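Local coordinates for beta-lactamase-related domain-containing protein (Bacteroides dorei DSM 17855, PDB 5TGF) that is probably a serine hydrolase of the beta-lactamase family whose physiological substrate is not established and which also binds calcium, at residues A[68-71]-A[72-76]; A[155-158]-A[159-162]; A[166-169]-A[170-174]. All coordinates share one frame; numbering follows the deposited sequence.

Contact 1: A[68-71]-A[72-76]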
ATOM      1  N   ILE A  68      10.390  -5.327  -1.362  1.00 14.50           N
ATOM      2  CA  ILE A  68      11.459  -5.192  -0.392  1.00 15.95           C
ATOM      3  C   ILE A  68      11.532  -6.426   0.539  1.00 16.55           C
ATOM      4  O   ILE A  68      12.627  -6.927   0.813  1.00 16.69           O
ATOM      5  CB  ILE A  68      11.340  -3.881   0.420  1.00 14.98           C
ATOM      6  CG1 ILE A  68      11.401  -2.672  -0.518  1.00 17.55           C
ATOM      7  CG2 ILE A  68      12.383  -3.823   1.549  1.00 15.54           C
ATOM      8  CD1 ILE A  68      11.058  -1.365   0.163  1.00 19.23           C
ATOM      9  N   GLY A  69      10.385  -6.933   0.970  1.00 16.70           N
ATOM     10  CA  GLY A  69      10.361  -8.182   1.718  1.00 16.36           C
ATOM     11  C   GLY A  69      10.994  -9.366   0.952  1.00 15.59           C
ATOM     12  O   GLY A  69      11.649 -10.230   1.554  1.00 18.48           O
ATOM     13  N   ALA A  70      10.796  -9.440  -0.343  1.00 15.39           N
ATOM     14  CA  ALA A  70      11.409 -10.523  -1.138  1.00 16.70           C
ATOM     15  C   ALA A  70      12.953 -10.382  -1.213  1.00 19.66           C
ATOM     16  O   ALA A  70      13.697 -11.378  -1.242  1.00 18.89           O
ATOM     17  CB  ALA A  70      10.789 -10.592  -2.515  1.00 17.85           C
ATOM     18  N   VAL A  71      13.428  -9.150  -1.162  1.00 16.58           N
ATOM     19  CA  VAL A  71      14.852  -8.880  -1.092  1.00 17.21           C
ATOM     20  C   VAL A  71      15.397  -9.228   0.284  1.00 16.44           C
ATOM     21  O   VAL A  71      16.460  -9.862   0.405  1.00 18.77           O
ATOM     22  CB  VAL A  71      15.149  -7.399  -1.467  1.00 16.55           C
ATOM     23  CG1 VAL A  71      16.606  -7.053  -1.250  1.00 17.26           C
ATOM     24  CG2 VAL A  71      14.732  -7.143  -2.903  1.00 17.67           C
ATOM     25  N   VAL A  72      14.674  -8.857   1.337  1.00 15.68           N
ATOM     26  CA  VAL A  72      15.057  -9.226   2.689  1.00 18.45           C
ATOM     27  C   VAL A  72      15.173 -10.754   2.826  1.00 18.58           C
ATOM     28  O   VAL A  72      16.061 -11.235   3.504  1.00 21.07           O
ATOM     29  CB  VAL A  72      14.083  -8.659   3.720  1.00 16.35           C
ATOM     30  CG1 VAL A  72      14.202  -9.357   5.079  1.00 17.34           C
ATOM     31  CG2 VAL A  72      14.285  -7.147   3.833  1.00 17.51           C
ATOM     32  N   ASP A  73      14.267 -11.475   2.197  1.00 20.00           N
ATOM     33  CA  ASP A  73      14.290 -12.932   2.220  1.00 21.40           C
ATOM     34  C   ASP A  73      15.559 -13.531   1.555  1.00 22.24           C
ATOM     35  O   ASP A  73      15.972 -14.624   1.922  1.00 26.24           O
ATOM     36  CB  ASP A  73      13.026 -13.497   1.552  1.00 19.95           C
ATOM     37  CG  ASP A  73      11.765 -13.342   2.421  1.00 22.67           C
ATOM     38  OD1 ASP A  73      11.869 -12.936   3.599  1.00 20.10           O
ATOM     39  OD2 ASP A  73      10.650 -13.599   1.913  1.00 23.89           O
ATOM     40  N   ARG A  74      16.121 -12.841   0.572  1.00 21.10           N
ATOM     41  CA  ARG A  74      17.203 -13.362  -0.306  1.00 24.97           C
ATOM     42  C   ARG A  74      18.620 -12.811  -0.019  1.00 25.32           C
ATOM     43  O   ARG A  74      19.574 -13.218  -0.678  1.00 25.28           O
ATOM     44  CB  ARG A  74      16.895 -13.031  -1.765  1.00 24.33           C
ATOM     45  CG  ARG A  74      15.829 -13.881  -2.397  1.00 29.88           C
ATOM     46  CD  ARG A  74      15.388 -13.254  -3.709  1.00 32.81           C
ATOM     47  NE  ARG A  74      14.461 -14.105  -4.442  1.00 30.69           N
ATOM     48  CZ  ARG A  74      13.205 -14.314  -4.095  1.00 31.25           C
ATOM     49  NH1 ARG A  74      12.681 -13.721  -3.025  1.00 36.01           N
ATOM     50  NH2 ARG A  74      12.454 -15.106  -4.838  1.00 39.81           N
ATOM     51  N   THR A  75      18.744 -11.824   0.854  1.00 23.29           N
ATOM     52  CA  THR A  75      20.014 -11.102   1.046  1.00 21.25           C
ATOM     53  C   THR A  75      20.235 -10.865   2.535  1.00 20.43           C
ATOM     54  O   THR A  75      19.420 -11.245   3.356  1.00 21.75           O
ATOM     55  CB  THR A  75      20.002  -9.740   0.332  1.00 23.71           C
ATOM     56  OG1 THR A  75      18.989  -8.914   0.918  1.00 23.74           O
ATOM     57  CG2 THR A  75      19.769  -9.881  -1.178  1.00 21.03           C
ATOM     58  N   ASP A  76      21.349 -10.232   2.887  1.00 23.38           N
ATOM     59  CA  ASP A  76      21.610  -9.797   4.256  1.00 24.97           C
ATOM     60  C   ASP A  76      20.818  -8.531   4.657  1.00 22.06           C
ATOM     61  O   ASP A  76      20.891  -8.093   5.796  1.00 22.52           O
ATOM     62  CB  ASP A  76      23.117  -9.537   4.416  1.00 30.55           C
ATOM     63  CG  ASP A  76      23.530  -9.235   5.859  1.00 30.51           C
ATOM     64  OD1 ASP A  76      23.271 -10.050   6.765  1.00 35.95           O
ATOM     65  OD2 ASP A  76      24.143  -8.181   6.084  1.00 34.16           O
TER

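Contact 2: A[155-158]-A[159-162]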
ATOM      1  N   ALA A 155      13.983   3.421   1.222  1.00 13.53           N
ATOM      2  CA  ALA A 155      13.774   1.983   1.422  1.00 15.51           C
ATOM      3  C   ALA A 155      13.967   1.210   0.131  1.00 15.29           C
ATOM      4  O   ALA A 155      14.671   0.185   0.107  1.00 14.83           O
ATOM      5  CB  ALA A 155      12.386   1.693   2.011  1.00 14.90           C
ATOM      6  N   GLY A 156      13.347   1.688  -0.943  1.00 14.53           N
ATOM      7  CA  GLY A 156      13.511   1.074  -2.233  1.00 14.32           C
ATOM      8  C   GLY A 156      14.965   1.038  -2.715  1.00 16.66           C
ATOM      9  O   GLY A 156      15.395   0.053  -3.310  1.00 14.71           O
ATOM     10  N   ARG A 157      15.702   2.133  -2.503  1.00 14.77           N
ATOM     11  CA  ARG A 157      17.103   2.207  -2.912  1.00 15.08           C
ATOM     12  C   ARG A 157      17.964   1.214  -2.114  1.00 16.35           C
ATOM     13  O   ARG A 157      18.917   0.645  -2.665  1.00 18.02           O
ATOM     14  CB  ARG A 157      17.637   3.613  -2.738  1.00 16.16           C
ATOM     15  CG  ARG A 157      19.084   3.828  -3.185  1.00 17.31           C
ATOM     16  CD  ARG A 157      19.293   3.580  -4.641  1.00 18.85           C
ATOM     17  NE  ARG A 157      20.735   3.620  -4.960  1.00 20.67           N
ATOM     18  CZ  ARG A 157      21.349   2.826  -5.824  1.00 21.39           C
ATOM     19  NH1 ARG A 157      20.683   1.937  -6.545  1.00 21.86           N
ATOM     20  NH2 ARG A 157      22.662   2.938  -5.988  1.00 23.17           N
HETATM   21  N   MSE A 158      17.623   0.963  -0.855  1.00 15.52           N
HETATM   22  CA  MSE A 158      18.399   0.021  -0.063  1.00 18.24           C
HETATM   23  C   MSE A 158      18.232  -1.383  -0.656  1.00 18.95           C
HETATM   24  O   MSE A 158      19.220  -2.131  -0.759  1.00 16.80           O
HETATM   25  CB  MSE A 158      18.036   0.014   1.409  1.00 18.14           C
HETATM   26  CG  MSE A 158      18.355   1.312   2.155  1.00 20.47           C
HETATM   27 SE   MSE A 158      17.425   1.400   3.875  0.74 20.42          SE
HETATM   28  CE  MSE A 158      18.434   0.116   4.984  1.00 18.99           C
ATOM     29  N   ALA A 159      17.020  -1.703  -1.141  1.00 17.23           N
ATOM     30  CA  ALA A 159      16.780  -3.000  -1.771  1.00 19.00           C
ATOM     31  C   ALA A 159      17.531  -3.118  -3.102  1.00 18.57           C
ATOM     32  O   ALA A 159      18.097  -4.191  -3.409  1.00 18.50           O
ATOM     33  CB  ALA A 159      15.289  -3.262  -1.939  1.00 17.89           C
ATOM     34  N   GLU A 160      17.593  -2.019  -3.853  1.00 16.74           N
ATOM     35  CA  GLU A 160      18.315  -1.972  -5.114  1.00 17.13           C
ATOM     36  C   GLU A 160      19.804  -2.316  -4.907  1.00 19.51           C
ATOM     37  O   GLU A 160      20.384  -3.073  -5.683  1.00 19.58           O
ATOM     38  CB  GLU A 160      18.230  -0.606  -5.792  1.00 17.83           C
ATOM     39  CG  GLU A 160      16.894  -0.266  -6.402  1.00 18.01           C
ATOM     40  CD  GLU A 160      16.908   1.019  -7.230  1.00 19.79           C
ATOM     41  OE1 GLU A 160      17.857   1.835  -7.124  1.00 19.52           O
ATOM     42  OE2 GLU A 160      15.960   1.226  -8.026  1.00 18.07           O
ATOM     43  N   VAL A 161      20.408  -1.704  -3.902  1.00 18.92           N
ATOM     44  CA  VAL A 161      21.805  -1.949  -3.582  1.00 22.10           C
ATOM     45  C   VAL A 161      22.038  -3.394  -3.127  1.00 24.74           C
ATOM     46  O   VAL A 161      22.993  -4.027  -3.543  1.00 22.78           O
ATOM     47  CB  VAL A 161      22.317  -0.904  -2.573  1.00 21.82           C
ATOM     48  CG1 VAL A 161      23.710  -1.251  -2.039  1.00 25.46           C
ATOM     49  CG2 VAL A 161      22.334   0.446  -3.249  1.00 21.44           C
ATOM     50  N   ALA A 162      21.114  -3.947  -2.364  1.00 23.97           N
ATOM     51  CA  ALA A 162      21.281  -5.307  -1.860  1.00 22.60           C
ATOM     52  C   ALA A 162      21.218  -6.344  -2.977  1.00 23.97           C
ATOM     53  O   ALA A 162      21.912  -7.383  -2.909  1.00 24.02           O
ATOM     54  CB  ALA A 162      20.243  -5.589  -0.788  1.00 22.70           C
TER

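Contact 3: A[166-169]-A[170-174]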
ATOM      1  N   GLU A 166      17.728  -2.549 -10.303  1.00 18.76           N
ATOM      2  CA  GLU A 166      16.799  -1.444 -10.046  1.00 21.58           C
ATOM      3  C   GLU A 166      15.410  -1.966  -9.629  1.00 17.39           C
ATOM      4  O   GLU A 166      15.064  -3.134  -9.859  1.00 15.73           O
ATOM      5  CB  GLU A 166      16.722  -0.513 -11.253  1.00 22.29           C
ATOM      6  CG  GLU A 166      17.942   0.400 -11.391  1.00 25.42           C
ATOM      7  CD  GLU A 166      17.653   1.630 -12.222  1.00 28.96           C
ATOM      8  OE1 GLU A 166      17.545   1.490 -13.444  1.00 29.12           O
ATOM      9  OE2 GLU A 166      17.433   2.723 -11.654  1.00 26.49           O
ATOM     10  N   PHE A 167      14.646  -1.091  -8.987  1.00 17.20           N
ATOM     11  CA  PHE A 167      13.427  -1.471  -8.280  1.00 16.48           C
ATOM     12  C   PHE A 167      12.319  -1.975  -9.206  1.00 16.15           C
ATOM     13  O   PHE A 167      11.601  -2.942  -8.873  1.00 15.84           O
ATOM     14  CB  PHE A 167      12.924  -0.305  -7.406  1.00 16.96           C
ATOM     15  CG  PHE A 167      11.772  -0.695  -6.502  1.00 16.86           C
ATOM     16  CD1 PHE A 167      12.003  -1.276  -5.287  1.00 18.40           C
ATOM     17  CD2 PHE A 167      10.471  -0.575  -6.942  1.00 19.29           C
ATOM     18  CE1 PHE A 167      10.947  -1.700  -4.479  1.00 19.18           C
ATOM     19  CE2 PHE A 167       9.407  -0.957  -6.131  1.00 19.54           C
ATOM     20  CZ  PHE A 167       9.655  -1.532  -4.916  1.00 18.08           C
ATOM     21  N   GLU A 168      12.119  -1.323 -10.339  1.00 14.47           N
ATOM     22  CA  GLU A 168      11.085  -1.797 -11.251  1.00 15.03           C
ATOM     23  C   GLU A 168      11.423  -3.231 -11.789  1.00 17.29           C
ATOM     24  O   GLU A 168      10.560  -4.124 -11.781  1.00 15.53           O
ATOM     25  CB  GLU A 168      10.817  -0.785 -12.345  1.00 17.27           C
ATOM     26  CG  GLU A 168       9.868  -1.245 -13.452  1.00 20.45           C
ATOM     27  CD  GLU A 168       8.492  -1.699 -12.966  1.00 20.64           C
ATOM     28  OE1 GLU A 168       8.038  -1.283 -11.888  1.00 23.25           O
ATOM     29  OE2 GLU A 168       7.845  -2.485 -13.670  1.00 24.30           O
ATOM     30  N   PRO A 169      12.677  -3.452 -12.237  1.00 17.04           N
ATOM     31  CA  PRO A 169      12.999  -4.819 -12.651  1.00 18.61           C
ATOM     32  C   PRO A 169      12.889  -5.826 -11.518  1.00 17.27           C
ATOM     33  O   PRO A 169      12.423  -6.958 -11.755  1.00 18.42           O
ATOM     34  CB  PRO A 169      14.458  -4.716 -13.123  1.00 19.46           C
ATOM     35  CG  PRO A 169      14.654  -3.323 -13.489  1.00 19.81           C
ATOM     36  CD  PRO A 169      13.634  -2.477 -12.777  1.00 18.26           C
ATOM     37  N   LEU A 170      13.220  -5.414 -10.301  1.00 16.17           N
ATOM     38  CA  LEU A 170      13.014  -6.269  -9.138  1.00 18.91           C
ATOM     39  C   LEU A 170      11.556  -6.638  -8.915  1.00 18.48           C
ATOM     40  O   LEU A 170      11.227  -7.783  -8.611  1.00 18.18           O
ATOM     41  CB  LEU A 170      13.582  -5.635  -7.872  1.00 18.27           C
ATOM     42  CG  LEU A 170      15.104  -5.641  -7.751  1.00 18.68           C
ATOM     43  CD1 LEU A 170      15.462  -4.792  -6.555  1.00 18.63           C
ATOM     44  CD2 LEU A 170      15.622  -7.091  -7.589  1.00 19.88           C
ATOM     45  N   PHE A 171      10.665  -5.667  -9.068  1.00 16.70           N
ATOM     46  CA  PHE A 171       9.250  -5.947  -8.933  1.00 15.80           C
ATOM     47  C   PHE A 171       8.819  -7.018  -9.925  1.00 17.67           C
ATOM     48  O   PHE A 171       8.058  -7.911  -9.568  1.00 16.29           O
ATOM     49  CB  PHE A 171       8.432  -4.678  -9.169  1.00 16.06           C
ATOM     50  CG  PHE A 171       6.955  -4.923  -9.316  1.00 16.06           C
ATOM     51  CD1 PHE A 171       6.246  -5.637  -8.361  1.00 13.72           C
ATOM     52  CD2 PHE A 171       6.270  -4.395 -10.399  1.00 14.59           C
ATOM     53  CE1 PHE A 171       4.881  -5.871  -8.528  1.00 14.78           C
ATOM     54  CE2 PHE A 171       4.937  -4.640 -10.571  1.00 15.51           C
ATOM     55  CZ  PHE A 171       4.231  -5.359  -9.607  1.00 14.02           C
ATOM     56  N   GLN A 172       9.270  -6.906 -11.172  1.00 18.49           N
ATOM     57  CA  GLN A 172       8.873  -7.860 -12.198  1.00 20.02           C
ATOM     58  C   GLN A 172       9.489  -9.235 -11.884  1.00 18.39           C
ATOM     59  O   GLN A 172       8.818 -10.229 -11.987  1.00 18.33           O
ATOM     60  CB  GLN A 172       9.294  -7.394 -13.596  1.00 19.89           C
ATOM     61  CG  GLN A 172       8.674  -6.051 -14.048  1.00 20.64           C
ATOM     62  CD  GLN A 172       7.150  -6.079 -14.138  1.00 22.60           C
ATOM     63  OE1 GLN A 172       6.530  -7.128 -14.365  1.00 20.78           O
ATOM     64  NE2 GLN A 172       6.546  -4.898 -14.056  1.00 20.50           N
ATOM     65  N   GLU A 173      10.743  -9.262 -11.477  1.00 19.66           N
ATOM     66  CA  GLU A 173      11.423 -10.545 -11.238  1.00 21.60           C
ATOM     67  C   GLU A 173      10.834 -11.288 -10.020  1.00 22.24           C
ATOM     68  O   GLU A 173      10.508 -12.478 -10.111  1.00 20.52           O
ATOM     69  CB  GLU A 173      12.923 -10.342 -11.085  1.00 23.73           C
ATOM     70  CG  GLU A 173      13.672 -11.625 -10.730  1.00 30.93           C
ATOM     71  CD  GLU A 173      15.092 -11.385 -10.235  1.00 37.68           C
ATOM     72  OE1 GLU A 173      15.601 -10.241 -10.348  1.00 30.02           O
ATOM     73  OE2 GLU A 173      15.707 -12.357  -9.721  1.00 45.28           O
ATOM     74  N   LEU A 174      10.639 -10.571  -8.920  1.00 18.69           N
ATOM     75  CA  LEU A 174      10.357 -11.176  -7.615  1.00 19.52           C
ATOM     76  C   LEU A 174       8.870 -11.301  -7.247  1.00 18.64           C
ATOM     77  O   LEU A 174       8.511 -12.127  -6.415  1.00 17.29           O
ATOM     78  CB  LEU A 174      11.061 -10.361  -6.522  1.00 20.43           C
ATOM     79  CG  LEU A 174      12.577 -10.303  -6.588  1.00 23.15           C
ATOM     80  CD1 LEU A 174      13.124  -9.494  -5.436  1.00 22.18           C
ATOM     81  CD2 LEU A 174      13.184 -11.704  -6.581  1.00 26.11           C
TER

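Contact 1: A[68-71]-A[72-76]
Val71 and Thr75, with Ala70 and Arg74, make a local contact one turn apart at the C-terminal end of helix 60-74, where it passes into a loop, in a protein of the beta-lactamase fold. The helix is still regular at its first bonds: Val72 N donates to Ile68 O at 2.9 Å and Asp73 N to Gly69 O at 3.0 Å. After that the pattern tightens. Arg74 N bonds Val71 O, three residues back, at 3.0 Å, and its bond to Ala70 O is weak.

Ala70 O also receives the arginine side chain. Extended from CG to NE and then turned at chi4 (72°), it folds back along the helix and brings NH1 to 3.1 Å from Ala70 O. The oxygen lies at the guanidinium edge, near its plane, while NH1 stands above the carbonyl plane. Leu174 of helix 167-179 packs against the same arginine.

The Asp73 carboxylate bonds Thr233 OG1 and Lys230 N, joining the helix end to the 229-233 region. Val72 and Thr75 belong to a calcium site, together with Leu77, although this chain carries no calcium ion.

Thr75 closes the turn. Its OG1 sits between backbone N and carbonyl carbon (chi1 63°), pointing back into the helix, and it is also hydrogen-bonded to Leu77 N. Val71 O therefore takes two donors from opposite faces of its plane: Arg74 N on one, and on the other Thr75 OG1, which gives its hydrogen over 2.7 Å.

Contact 2: A[155-158]-A[159-162]
Arg157 leaves the helix with CG anti to its backbone nitrogen (chi1 -178°), then bends at chi2 (62°), which swings the guanidinium forward over the next turn. Glu160 meets it from a different rotamer: CG stands beside the backbone N, and the chain, extended beyond CG, carries OE1 to the arginine. The two side chains cross at about a right angle.

Arg157 NH1 donates to Glu160 OE1 at 2.9 Å in a salt bridge. The oxygen lies at the edge of the guanidinium, slightly tilted from its plane, and the arginine uses the anti side of the carboxylate. The two flat groups stand 83° apart, and the grip is a single-point one, by one nitrogen on one oxygen, with the aliphatic CD of Arg157 also 3.4 Å from Glu160 OE1. The other carboxylate oxygen, OE2, accepts from Phe167 N at the start of the following helix. Both oxygens of this buried carboxylate thus have a donor, and the positive guanidinium would probably favour its charged form.

Val161, one turn on from Arg157, supplies a floor for the guanidinium. Its CG2 lies over the centre of one face, 3.6 Å from Arg157 CZ, an apolar methyl under a flat cation. Leu87 touches both side chains, and Asp126 and Val129 of helix 125-133 also border the arginine.

Elsewhere around the helix, selenomethionine Met158 bends at chi3 and packs on helices 83-86 and 100-103. Below these side chains the backbone is regular, with Val161 N to Arg157 O at 3.0 Å. The whole is an i to i+3 salt bridge with an i+4 methyl beneath it, on an alpha-helix of the helical part of a beta-lactamase-type fold.

Contact 3: A[166-169]-A[170-174]
Leu170 N bonds Glu166 O at 3.0 Å, the opening turn of helix 167-179. Glu166 holds the N-cap position, its extended backbone giving way to helical angles from Phe167 onward, and its OE2 is hydrogen-bonded to His124 ND1. The ladder continues through Phe171 N to Phe167 O, Gln172 N to Glu168 O and Glu173 N to Pro169 O. Pro169, lacking an N-H, falls within the first turn, where a helix requires no donor from it; a wider pi-type turn follows at 172-174.

Glu168 and Gln172 join their polar ends one turn apart. A bend at chi2 in each chain turns the ends together, and Gln172 NE2 donates to Glu168 OE2 over 2.8 Å. The bond is nearly straight, 172° at the hydrogen. The acceptor lies in the amide plane and is approached nearly along its C-O axis, while carboxylate and amide planes are 57° apart. Both groups have a second partner just beyond the helix: Glu168 OE1 accepts from Phe186 N, and Gln172 NE2 gives another bond to Ser184 O. These bonds fix the rotation of both ends.

Phe171 runs alongside Glu168 and points the same way, with CD2 3.9 Å from Glu168 OE1. Its ring and that of Phe167 each make an edge-to-face contact with Phe186, and both pack on Val67 of helix 60-74. On another side of the helix, Leu170 lays CG against Glu166 O at 3.3 Å. This is the first turn of an alpha-helix, Phe167 N bonded by Glu160 OE2, with an i to i+4 Glu-Gln bond, in the helical part of the beta-lactamase-type fold.

The three contacts lie on three helices of the same family domain, with centres 10 to 12 Å apart. Contact 1 meets contact 2 where Val71 CG1 packs 3.9 Å from Ala162 CB and Ile68 CD1 lies 3.8 Å from Ala155 CB. Towards contact 3, Leu174 CD2 comes within 3.5 Å of Arg74 NE. Contacts 2 and 3 share a polar link, Phe167 N to Glu160 OE2 at 2.8 Å, across the short connection between their helices. The side chain of Thr75, a residue of the calcium site that is empty here, is about 4 Å from that of Ala162 and about 8 Å from that of Leu170. Helix 60-74 also carries Lys61 of a probable SxxK catalytic motif near its start.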